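Local coordinates for oxysterol-binding protein homolog 1 (Saccharomyces cerevisiae, PDB 5H28) that carries sterols and other lipids between membranes; this piece, its ankyrin-repeat domain, targets it to the nucleus-vacuole junction by binding Nvj1, at residues A[149-152]-A[153-157]; A[157-160]-A[161-164]; A[180-183]-A[184-187]; A[219-222]-A[223-226]. All coordinates share one frame; numbering follows the deposited sequence.

Contact 1: A[149-152]-A[153-157]; sequences QEFR and TAFNN
Phe155 folds back along its own helix to lie against Phe151, one turn earlier, and Arg152. Its CB is 3.8 Å from Phe151 O, and CG stands between the backbone N and the carbonyl carbon (chi1 67°), a choice helices seldom allow because it brings the ring against the preceding turn. That turn is met at once: CG lies 3.5 Å from Phe151 O and CD2 a tight 3.0 Å from the same oxygen, which also accepts the helix bond from Phe155 N. The other ortho carbon, CD1, is 3.7 Å from Arg152 O. Further out, CD2 and CE2 form an edge set over one face of the Phe151 ring, with Phe155 CE2 3.6 Å from Phe151 CD2. This is a T-shaped pair, its planes 84° apart and its centroids 5.0 Å from each other. One face of the Phe155 ring also receives Arg152 CA in a CH-pi contact, 3.7 Å from the centroid, and at the tip CZ reaches Arg152 CG at 3.9 Å. A flat, wholly apolar group suits this place, since its face takes the aliphatic base of the arginine while its edge serves the other ring. An alanine here would probably leave the Phe151 face without its edge partner and Arg152 CA without a ring to rest on. Arg152 itself turns its charged end to Asp182, in the loop ahead of helix 189-196, in a salt bridge. Within the fold, Phe151 and Phe155 both touch Val189 of helix 189-196, while Phe151 and Ala154 pack against Leu163 of helix 160-167.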
loop_
_atom_site.group_PDB
_atom_site.type_symbol
_atom_site.label_atom_id
_atom_site.label_comp_id
_atom_site.label_asym_id
_atom_site.label_seq_id
_atom_site.Cartn_x
_atom_site.Cartn_y
_atom_site.Cartn_z
ATOM N N GLN A 149 4.411 9.129 10.432
ATOM C CA GLN A 149 5.704 9.678 10.798
ATOM C C GLN A 149 6.615 9.689 9.571
ATOM O O GLN A 149 7.279 10.687 9.298
ATOM C CB GLN A 149 6.336 8.833 11.909
ATOM C CG GLN A 149 7.767 9.214 12.245
ATOM C CD GLN A 149 7.950 9.534 13.713
ATOM O OE1 GLN A 149 7.805 8.667 14.574
ATOM N NE2 GLN A 149 8.265 10.791 14.009
ATOM N N GLU A 150 6.632 8.586 8.827
ATOM C CA GLU A 150 7.475 8.499 7.636
ATOM C C GLU A 150 7.129 9.610 6.648
ATOM O O GLU A 150 8.013 10.240 6.066
ATOM C CB GLU A 150 7.308 7.140 6.950
ATOM C CG GLU A 150 8.306 6.928 5.822
ATOM C CD GLU A 150 8.223 5.554 5.169
ATOM O OE1 GLU A 150 9.102 5.247 4.332
ATOM O OE2 GLU A 150 7.290 4.788 5.481
ATOM N N PHE A 151 5.835 9.847 6.465
ATOM C CA PHE A 151 5.377 10.885 5.554
ATOM C C PHE A 151 5.845 12.260 6.042
ATOM O O PHE A 151 6.345 13.065 5.247
ATOM C CB PHE A 151 3.848 10.823 5.435
ATOM C CG PHE A 151 3.272 11.717 4.372
ATOM C CD1 PHE A 151 3.739 11.669 3.059
ATOM C CD2 PHE A 151 2.226 12.582 4.675
ATOM C CE1 PHE A 151 3.167 12.472 2.063
ATOM C CE2 PHE A 151 1.646 13.390 3.687
ATOM C CZ PHE A 151 2.116 13.336 2.381
ATOM N N ARG A 152 5.706 12.521 7.344
ATOM C CA ARG A 152 6.142 13.802 7.915
ATOM C C ARG A 152 7.639 14.002 7.722
ATOM O O ARG A 152 8.091 15.101 7.398
ATOM C CB ARG A 152 5.837 13.880 9.416
ATOM C CG ARG A 152 4.354 13.933 9.786
ATOM C CD ARG A 152 4.164 14.456 11.214
ATOM N NE ARG A 152 4.840 13.639 12.226
ATOM C CZ ARG A 152 4.362 12.507 12.740
ATOM N NH1 ARG A 152 5.061 11.851 13.656
ATOM N NH2 ARG A 152 3.187 12.028 12.351
ATOM N N THR A 153 8.411 12.943 7.933
ATOM C CA THR A 153 9.856 13.035 7.773
ATOM C C THR A 153 10.189 13.400 6.334
ATOM O O THR A 153 10.981 14.312 6.079
ATOM C CB THR A 153 10.536 11.703 8.121
ATOM O OG1 THR A 153 10.303 11.402 9.501
ATOM C CG2 THR A 153 12.039 11.786 7.875
ATOM N N ALA A 154 9.559 12.697 5.398
ATOM C CA ALA A 154 9.801 12.928 3.984
ATOM C C ALA A 154 9.389 14.320 3.515
ATOM O O ALA A 154 10.148 14.970 2.789
ATOM C CB ALA A 154 9.101 11.863 3.153
ATOM N N PHE A 155 8.214 14.806 3.911
ATOM C CA PHE A 155 7.865 16.132 3.434
ATOM C C PHE A 155 8.565 17.251 4.191
ATOM O O PHE A 155 8.862 18.288 3.607
ATOM C CB PHE A 155 6.327 16.355 3.325
ATOM C CG PHE A 155 5.560 16.383 4.633
ATOM C CD1 PHE A 155 5.754 17.394 5.575
ATOM C CD2 PHE A 155 4.537 15.458 4.859
ATOM C CE1 PHE A 155 4.937 17.483 6.707
ATOM C CE2 PHE A 155 3.720 15.541 5.983
ATOM C CZ PHE A 155 3.914 16.552 6.908
ATOM N N ASN A 156 8.881 17.041 5.467
ATOM C CA ASN A 156 9.563 18.091 6.213
ATOM C C ASN A 156 11.019 18.260 5.809
ATOM O O ASN A 156 11.571 19.353 5.932
ATOM C CB ASN A 156 9.455 17.852 7.717
ATOM C CG ASN A 156 8.097 18.228 8.252
ATOM O OD1 ASN A 156 7.512 19.224 7.827
ATOM N ND2 ASN A 156 7.588 17.442 9.189
ATOM N N ASN A 157 11.644 17.191 5.331
ATOM C CA ASN A 157 13.026 17.293 4.883
ATOM C C ASN A 157 13.025 17.541 3.377
ATOM O O ASN A 157 14.079 17.627 2.750
ATOM C CB ASN A 157 13.816 16.025 5.224
ATOM C CG ASN A 157 14.157 15.932 6.700
ATOM O OD1 ASN A 157 14.242 16.949 7.393
ATOM N ND2 ASN A 157 14.375 14.716 7.182
#

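Contact 2: A[157-160]-A[161-164]; sequences NRDF and GHLE
Asp159 caps helix 160-167 by offering OD1 to the backbone N of His162, in a bond of 2.9 Å that is nearly straight at 170°. The amide meets this oxygen from above the carboxylate plane, 66° out of it. With CG anti to the backbone N (chi1 -176°), the carboxylate swings forward over the first turn, where CG comes within 3.4 Å of His162 CB. The second oxygen, OD2, accepts a hydrogen bond from a water 2.9 Å away, and that water is hydrogen-bonded in turn to His162 ND1 at 2.7 Å, in the plane of the imidazole. Aspartate suits an N-cap because its short acceptor reaches an amide of the first turn, and its charge would probably be favoured beside the positive end of the helix dipole. An alanine in its place would probably leave His162 N without its capping acceptor and the water without its link to the carboxylate. Beyond this first shell, Leu163 N bonds to Asp159 O and Glu164 N to Phe160 O, which starts the regular helix. Phe160 CD1 lies 4.0 Å from Leu163 CD1, an apolar contact within the first turn. Behind the cap, Arg158 turns the chain with positive phi as part of a Schellman motif that ends helix 130-156. His162 NE2 is hydrogen-bonded to Glu150 of that helix, and Leu163 reaches Phe151 and Ala154 on it; helix 199-207 approaches with Met201, against Phe160 and Leu163, and with Trp204, whose ring meets Phe160.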
loop_
_atom_site.group_PDB
_atom_site.type_symbol
_atom_site.label_atom_id
_atom_site.label_comp_id
_atom_site.label_asym_id
_atom_site.label_seq_id
_atom_site.Cartn_x
_atom_site.Cartn_y
_atom_site.Cartn_z
ATOM N N ASN A 157 11.644 17.191 5.331
ATOM C CA ASN A 157 13.026 17.293 4.883
ATOM C C ASN A 157 13.025 17.541 3.377
ATOM O O ASN A 157 14.079 17.627 2.750
ATOM C CB ASN A 157 13.816 16.025 5.224
ATOM C CG ASN A 157 14.157 15.932 6.700
ATOM O OD1 ASN A 157 14.242 16.949 7.393
ATOM N ND2 ASN A 157 14.375 14.716 7.182
ATOM N N ARG A 158 11.823 17.657 2.816
ATOM C CA ARG A 158 11.622 17.917 1.392
ATOM C C ARG A 158 12.368 16.910 0.526
ATOM O O ARG A 158 13.125 17.279 -0.374
ATOM C CB ARG A 158 12.065 19.346 1.054
ATOM C CG ARG A 158 11.374 19.949 -0.160
ATOM C CD ARG A 158 11.736 21.427 -0.285
ATOM N NE ARG A 158 10.949 22.137 -1.293
ATOM C CZ ARG A 158 11.291 22.269 -2.572
ATOM N NH1 ARG A 158 12.419 21.739 -3.023
ATOM N NH2 ARG A 158 10.502 22.940 -3.401
ATOM N N ASP A 159 12.133 15.635 0.809
ATOM C CA ASP A 159 12.762 14.535 0.087
ATOM C C ASP A 159 11.743 13.959 -0.894
ATOM O O ASP A 159 10.962 13.068 -0.543
ATOM C CB ASP A 159 13.190 13.457 1.085
ATOM C CG ASP A 159 13.944 12.317 0.436
ATOM O OD1 ASP A 159 13.841 12.145 -0.794
ATOM O OD2 ASP A 159 14.633 11.580 1.170
ATOM N N PHE A 160 11.749 14.461 -2.124
ATOM C CA PHE A 160 10.803 13.995 -3.132
ATOM C C PHE A 160 10.973 12.527 -3.505
ATOM O O PHE A 160 9.999 11.860 -3.836
ATOM C CB PHE A 160 10.881 14.881 -4.380
ATOM C CG PHE A 160 10.281 16.246 -4.185
ATOM C CD1 PHE A 160 8.909 16.398 -4.001
ATOM C CD2 PHE A 160 11.088 17.376 -4.163
ATOM C CE1 PHE A 160 8.350 17.657 -3.795
ATOM C CE2 PHE A 160 10.541 18.641 -3.958
ATOM C CZ PHE A 160 9.169 18.781 -3.773
ATOM N N GLY A 161 12.200 12.021 -3.452
ATOM C CA GLY A 161 12.408 10.619 -3.764
ATOM C C GLY A 161 11.671 9.760 -2.750
ATOM O O GLY A 161 10.956 8.824 -3.106
ATOM N N HIS A 162 11.842 10.088 -1.474
ATOM C CA HIS A 162 11.186 9.348 -0.401
ATOM C C HIS A 162 9.667 9.490 -0.517
ATOM O O HIS A 162 8.934 8.514 -0.363
ATOM C CB HIS A 162 11.666 9.865 0.956
ATOM C CG HIS A 162 11.308 8.980 2.110
ATOM N ND1 HIS A 162 11.691 9.261 3.405
ATOM C CD2 HIS A 162 10.593 7.830 2.172
ATOM C CE1 HIS A 162 11.225 8.326 4.213
ATOM N NE2 HIS A 162 10.556 7.447 3.490
ATOM N N LEU A 163 9.193 10.704 -0.795
ATOM C CA LEU A 163 7.757 10.938 -0.941
ATOM C C LEU A 163 7.168 10.085 -2.060
ATOM O O LEU A 163 6.062 9.570 -1.933
ATOM C CB LEU A 163 7.479 12.415 -1.232
ATOM C CG LEU A 163 7.632 13.379 -0.055
ATOM C CD1 LEU A 163 7.601 14.813 -0.565
ATOM C CD2 LEU A 163 6.515 13.144 0.946
ATOM N N GLU A 164 7.914 9.945 -3.154
ATOM C CA GLU A 164 7.459 9.140 -4.283
ATOM C C GLU A 164 7.240 7.693 -3.842
ATOM O O GLU A 164 6.233 7.076 -4.184
ATOM C CB GLU A 164 8.489 9.174 -5.413
ATOM C CG GLU A 164 8.585 10.486 -6.183
ATOM C CD GLU A 164 7.357 10.766 -7.033
ATOM O OE1 GLU A 164 6.808 9.813 -7.624
ATOM O OE2 GLU A 164 6.950 11.943 -7.124
HETATM O O HOH W 1 13.256 11.473 3.726
#

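Contact 3: A[180-183]-A[184-187]; sequences GMDP and ETGD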
loop_
_atom_site.group_PDB
_atom_site.type_symbol
_atom_site.label_atom_id
_atom_site.label_comp_id
_atom_site.label_asym_id
_atom_site.label_seq_id
_atom_site.Cartn_x
_atom_site.Cartn_y
_atom_site.Cartn_z
ATOM N N GLY A 180 -6.059 13.834 5.095
ATOM C CA GLY A 180 -6.456 13.682 6.479
ATOM C C GLY A 180 -5.566 14.429 7.451
ATOM O O GLY A 180 -4.482 14.890 7.097
ATOM N N MET A 181 -6.032 14.554 8.687
ATOM C CA MET A 181 -5.274 15.241 9.722
ATOM C C MET A 181 -4.222 14.299 10.285
ATOM O O MET A 181 -4.515 13.147 10.613
ATOM C CB MET A 181 -6.210 15.694 10.841
ATOM C CG MET A 181 -7.351 16.566 10.356
ATOM S SD MET A 181 -8.482 17.021 11.678
ATOM C CE MET A 181 -9.578 15.611 11.668
ATOM N N ASP A 182 -2.991 14.784 10.388
ATOM C CA ASP A 182 -1.908 13.972 10.925
ATOM C C ASP A 182 -2.245 13.621 12.375
ATOM O O ASP A 182 -2.690 14.479 13.138
ATOM C CB ASP A 182 -0.598 14.748 10.874
ATOM C CG ASP A 182 0.557 13.962 11.444
ATOM O OD1 ASP A 182 1.161 13.163 10.703
ATOM O OD2 ASP A 182 0.853 14.134 12.641
ATOM N N PRO A 183 -2.022 12.360 12.779
ATOM C CA PRO A 183 -2.319 11.922 14.149
ATOM C C PRO A 183 -1.519 12.575 15.273
ATOM O O PRO A 183 -1.954 12.568 16.425
ATOM C CB PRO A 183 -2.090 10.414 14.080
ATOM C CG PRO A 183 -0.980 10.305 13.076
ATOM C CD PRO A 183 -1.445 11.254 11.993
ATOM N N GLU A 184 -0.356 13.131 14.949
ATOM C CA GLU A 184 0.492 13.771 15.954
ATOM C C GLU A 184 0.355 15.289 16.015
ATOM O O GLU A 184 0.285 15.867 17.099
ATOM C CB GLU A 184 1.963 13.417 15.709
ATOM C CG GLU A 184 2.372 12.027 16.170
ATOM C CD GLU A 184 2.239 11.846 17.670
ATOM O OE1 GLU A 184 2.705 12.728 18.421
ATOM O OE2 GLU A 184 1.675 10.817 18.100
ATOM N N THR A 185 0.319 15.932 14.853
ATOM C CA THR A 185 0.212 17.385 14.790
ATOM C C THR A 185 -1.218 17.858 14.576
ATOM O O THR A 185 -1.572 18.981 14.942
ATOM C CB THR A 185 1.051 17.955 13.636
ATOM O OG1 THR A 185 0.460 17.568 12.386
ATOM C CG2 THR A 185 2.472 17.429 13.701
ATOM N N GLY A 186 -2.033 17.001 13.973
ATOM C CA GLY A 186 -3.409 17.365 13.696
ATOM C C GLY A 186 -3.518 18.219 12.442
ATOM O O GLY A 186 -4.613 18.591 12.032
ATOM N N ASP A 187 -2.379 18.518 11.821
ATOM C CA ASP A 187 -2.355 19.346 10.620
ATOM C C ASP A 187 -2.494 18.555 9.325
ATOM O O ASP A 187 -2.256 17.350 9.285
ATOM C CB ASP A 187 -1.060 20.168 10.553
ATOM C CG ASP A 187 -0.884 21.093 11.743
ATOM O OD1 ASP A 187 -1.887 21.658 12.228
ATOM O OD2 ASP A 187 0.272 21.268 12.182
#
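An Asx turn, followed directly by an ST turn, shapes this hairpin-like loop leading into helix 189-196, consistent with the exposed loops that join ankyrin repeats. Asp182 organises it. Its CG stands anti to the backbone N (chi1 179°), which carries the carboxylate over the bend so that OD2 accepts two backbone amides. Glu184 N, at 2.8 Å, comes from above the carboxylate plane; Thr185 N, at 2.9 Å, uses the anti lone pair. Aspartate fits because its side chain is just long enough to span the bend, and Pro183 suits the place between, having no N-H to satisfy and a phi already fixed near the value the turn needs. OD1 is taken up by the salt bridge to Arg152. The backbone of Asp182 closes the loop, its N bonding to Asp187 O at 2.9 Å, while its O takes only a weak bond from Gly186 N. Gly186 has a positive phi (81°), and a beta carbon there would press on the carbonyl oxygen of Thr185. Met181 CB rests 3.5 Å from Gly186 O. Reaching over Gly186, Thr185 closes the ST turn: its OG1 accepts Asp187 N at 3.0 Å.

Contact 4: A[219-222]-A[223-226]; sequences GKLP and IELV
Gly219 and Lys220 meet Glu224 through a single water. Gly219, whose positive phi (74°) favours glycine, accepts a hydrogen bond from that water on its O, at 3.1 Å; the same water accepts from Lys220 NZ and donates to Glu224 OE1. Lys220 bends at chi2 (-73°) so that its chain runs across Glu224, with CD 3.4 Å from OE1, and its ammonium approaches the carboxylate without touching it. Leu221 donates its backbone N-H to Glu224 OE1 in a bond of 2.9 Å, almost straight at 174°, met on the anti side somewhat out of the carboxylate plane. Its O receives Glu224 N at 3.0 Å, so the two residues are bonded in both directions. Pro222 has no N-H to satisfy in this first turn, and its O accepts Leu225 N at 3.0 Å in a bond of the 3-10 kind. Its ring packs on Leu190 and His191 of helix 189-196 and on Leu250 of helix 241-256. The sequence Gly-Lys-Leu-Pro-Ile-Glu recalls the Gly-x-Thr-Pro-Leu-His opening of an ankyrin repeat, with Glu224 probably in the histidine's role. A carboxylate oxygen that holds both a backbone amide and a water facing a lysine would probably favour the charged form of Glu224.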
loop_
_atom_site.group_PDB
_atom_site.type_symbol
_atom_site.label_atom_id
_atom_site.label_comp_id
_atom_site.label_asym_id
_atom_site.label_seq_id
_atom_site.Cartn_x
_atom_site.Cartn_y
_atom_site.Cartn_z
ATOM N N GLY A 219 -10.600 24.367 10.419
ATOM C CA GLY A 219 -11.689 24.634 9.494
ATOM C C GLY A 219 -11.294 25.485 8.303
ATOM O O GLY A 219 -12.154 25.956 7.556
ATOM N N LYS A 220 -9.992 25.665 8.106
ATOM C CA LYS A 220 -9.487 26.486 7.012
ATOM C C LYS A 220 -9.203 25.750 5.709
ATOM O O LYS A 220 -8.719 24.614 5.707
ATOM C CB LYS A 220 -8.207 27.200 7.451
ATOM C CG LYS A 220 -8.437 28.336 8.422
ATOM C CD LYS A 220 -9.053 29.523 7.705
ATOM C CE LYS A 220 -9.569 30.556 8.685
ATOM N NZ LYS A 220 -10.668 29.985 9.507
ATOM N N LEU A 221 -9.517 26.414 4.601
ATOM C CA LEU A 221 -9.253 25.877 3.273
ATOM C C LEU A 221 -7.840 26.333 2.940
ATOM O O LEU A 221 -7.378 27.349 3.460
ATOM C CB LEU A 221 -10.208 26.473 2.237
ATOM C CG LEU A 221 -11.699 26.139 2.299
ATOM C CD1 LEU A 221 -12.455 27.025 1.321
ATOM C CD2 LEU A 221 -11.911 24.669 1.970
ATOM N N PRO A 222 -7.132 25.596 2.076
ATOM C CA PRO A 222 -5.771 26.002 1.718
ATOM C C PRO A 222 -5.698 27.447 1.203
ATOM O O PRO A 222 -4.787 28.197 1.559
ATOM C CB PRO A 222 -5.383 24.990 0.643
ATOM C CG PRO A 222 -6.109 23.753 1.074
ATOM C CD PRO A 222 -7.468 24.288 1.480
ATOM N N ILE A 223 -6.666 27.844 0.381
ATOM C CA ILE A 223 -6.672 29.189 -0.186
ATOM C C ILE A 223 -6.786 30.297 0.866
ATOM O O ILE A 223 -6.300 31.412 0.664
ATOM C CB ILE A 223 -7.816 29.340 -1.224
ATOM C CG1 ILE A 223 -7.621 30.620 -2.041
ATOM C CG2 ILE A 223 -9.165 29.371 -0.517
ATOM C CD1 ILE A 223 -8.538 30.717 -3.241
ATOM N N GLU A 224 -7.415 29.987 1.994
ATOM C CA GLU A 224 -7.585 30.973 3.051
ATOM C C GLU A 224 -6.309 31.163 3.864
ATOM O O GLU A 224 -6.243 32.027 4.735
ATOM C CB GLU A 224 -8.744 30.558 3.963
ATOM C CG GLU A 224 -10.040 30.318 3.202
ATOM C CD GLU A 224 -11.170 29.841 4.093
ATOM O OE1 GLU A 224 -10.941 28.919 4.906
ATOM O OE2 GLU A 224 -12.292 30.379 3.971
ATOM N N LEU A 225 -5.291 30.361 3.567
ATOM C CA LEU A 225 -4.015 30.445 4.271
ATOM C C LEU A 225 -2.970 31.208 3.461
ATOM O O LEU A 225 -1.818 31.354 3.881
ATOM C CB LEU A 225 -3.519 29.039 4.611
ATOM C CG LEU A 225 -4.446 28.280 5.568
ATOM C CD1 LEU A 225 -3.930 26.862 5.774
ATOM C CD2 LEU A 225 -4.532 29.019 6.900
ATOM N N VAL A 226 -3.378 31.682 2.289
ATOM C CA VAL A 226 -2.501 32.470 1.434
ATOM C C VAL A 226 -2.522 33.885 2.008
ATOM O O VAL A 226 -3.537 34.309 2.569
ATOM C CB VAL A 226 -3.029 32.515 -0.021
ATOM C CG1 VAL A 226 -2.182 33.458 -0.861
ATOM C CG2 VAL A 226 -3.010 31.121 -0.626
HETATM O O HOH W 2 -12.681 29.033 7.164
#

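In the fold
Along the chain the contacts follow one another from 1 to 4. Contacts 1 and 2 share Asn157, their centres about 8 Å apart, and join helix 130-156 to helix 160-167 through a tight bend. Contact 3, in the loop ahead of helix 189-196, lies about 12 Å from contact 1 between centres and touches it through a salt bridge. Contact 4 stands apart: its nearest atoms are about 8 Å from contact 3 and about 13 Å from contact 1. Helix 189-196 bridges that gap, since it packs against both contact 1 and contact 4. One contact within a helix and three at caps and turns thus fall in one part of this helical ankyrin domain, which binds Nvj1.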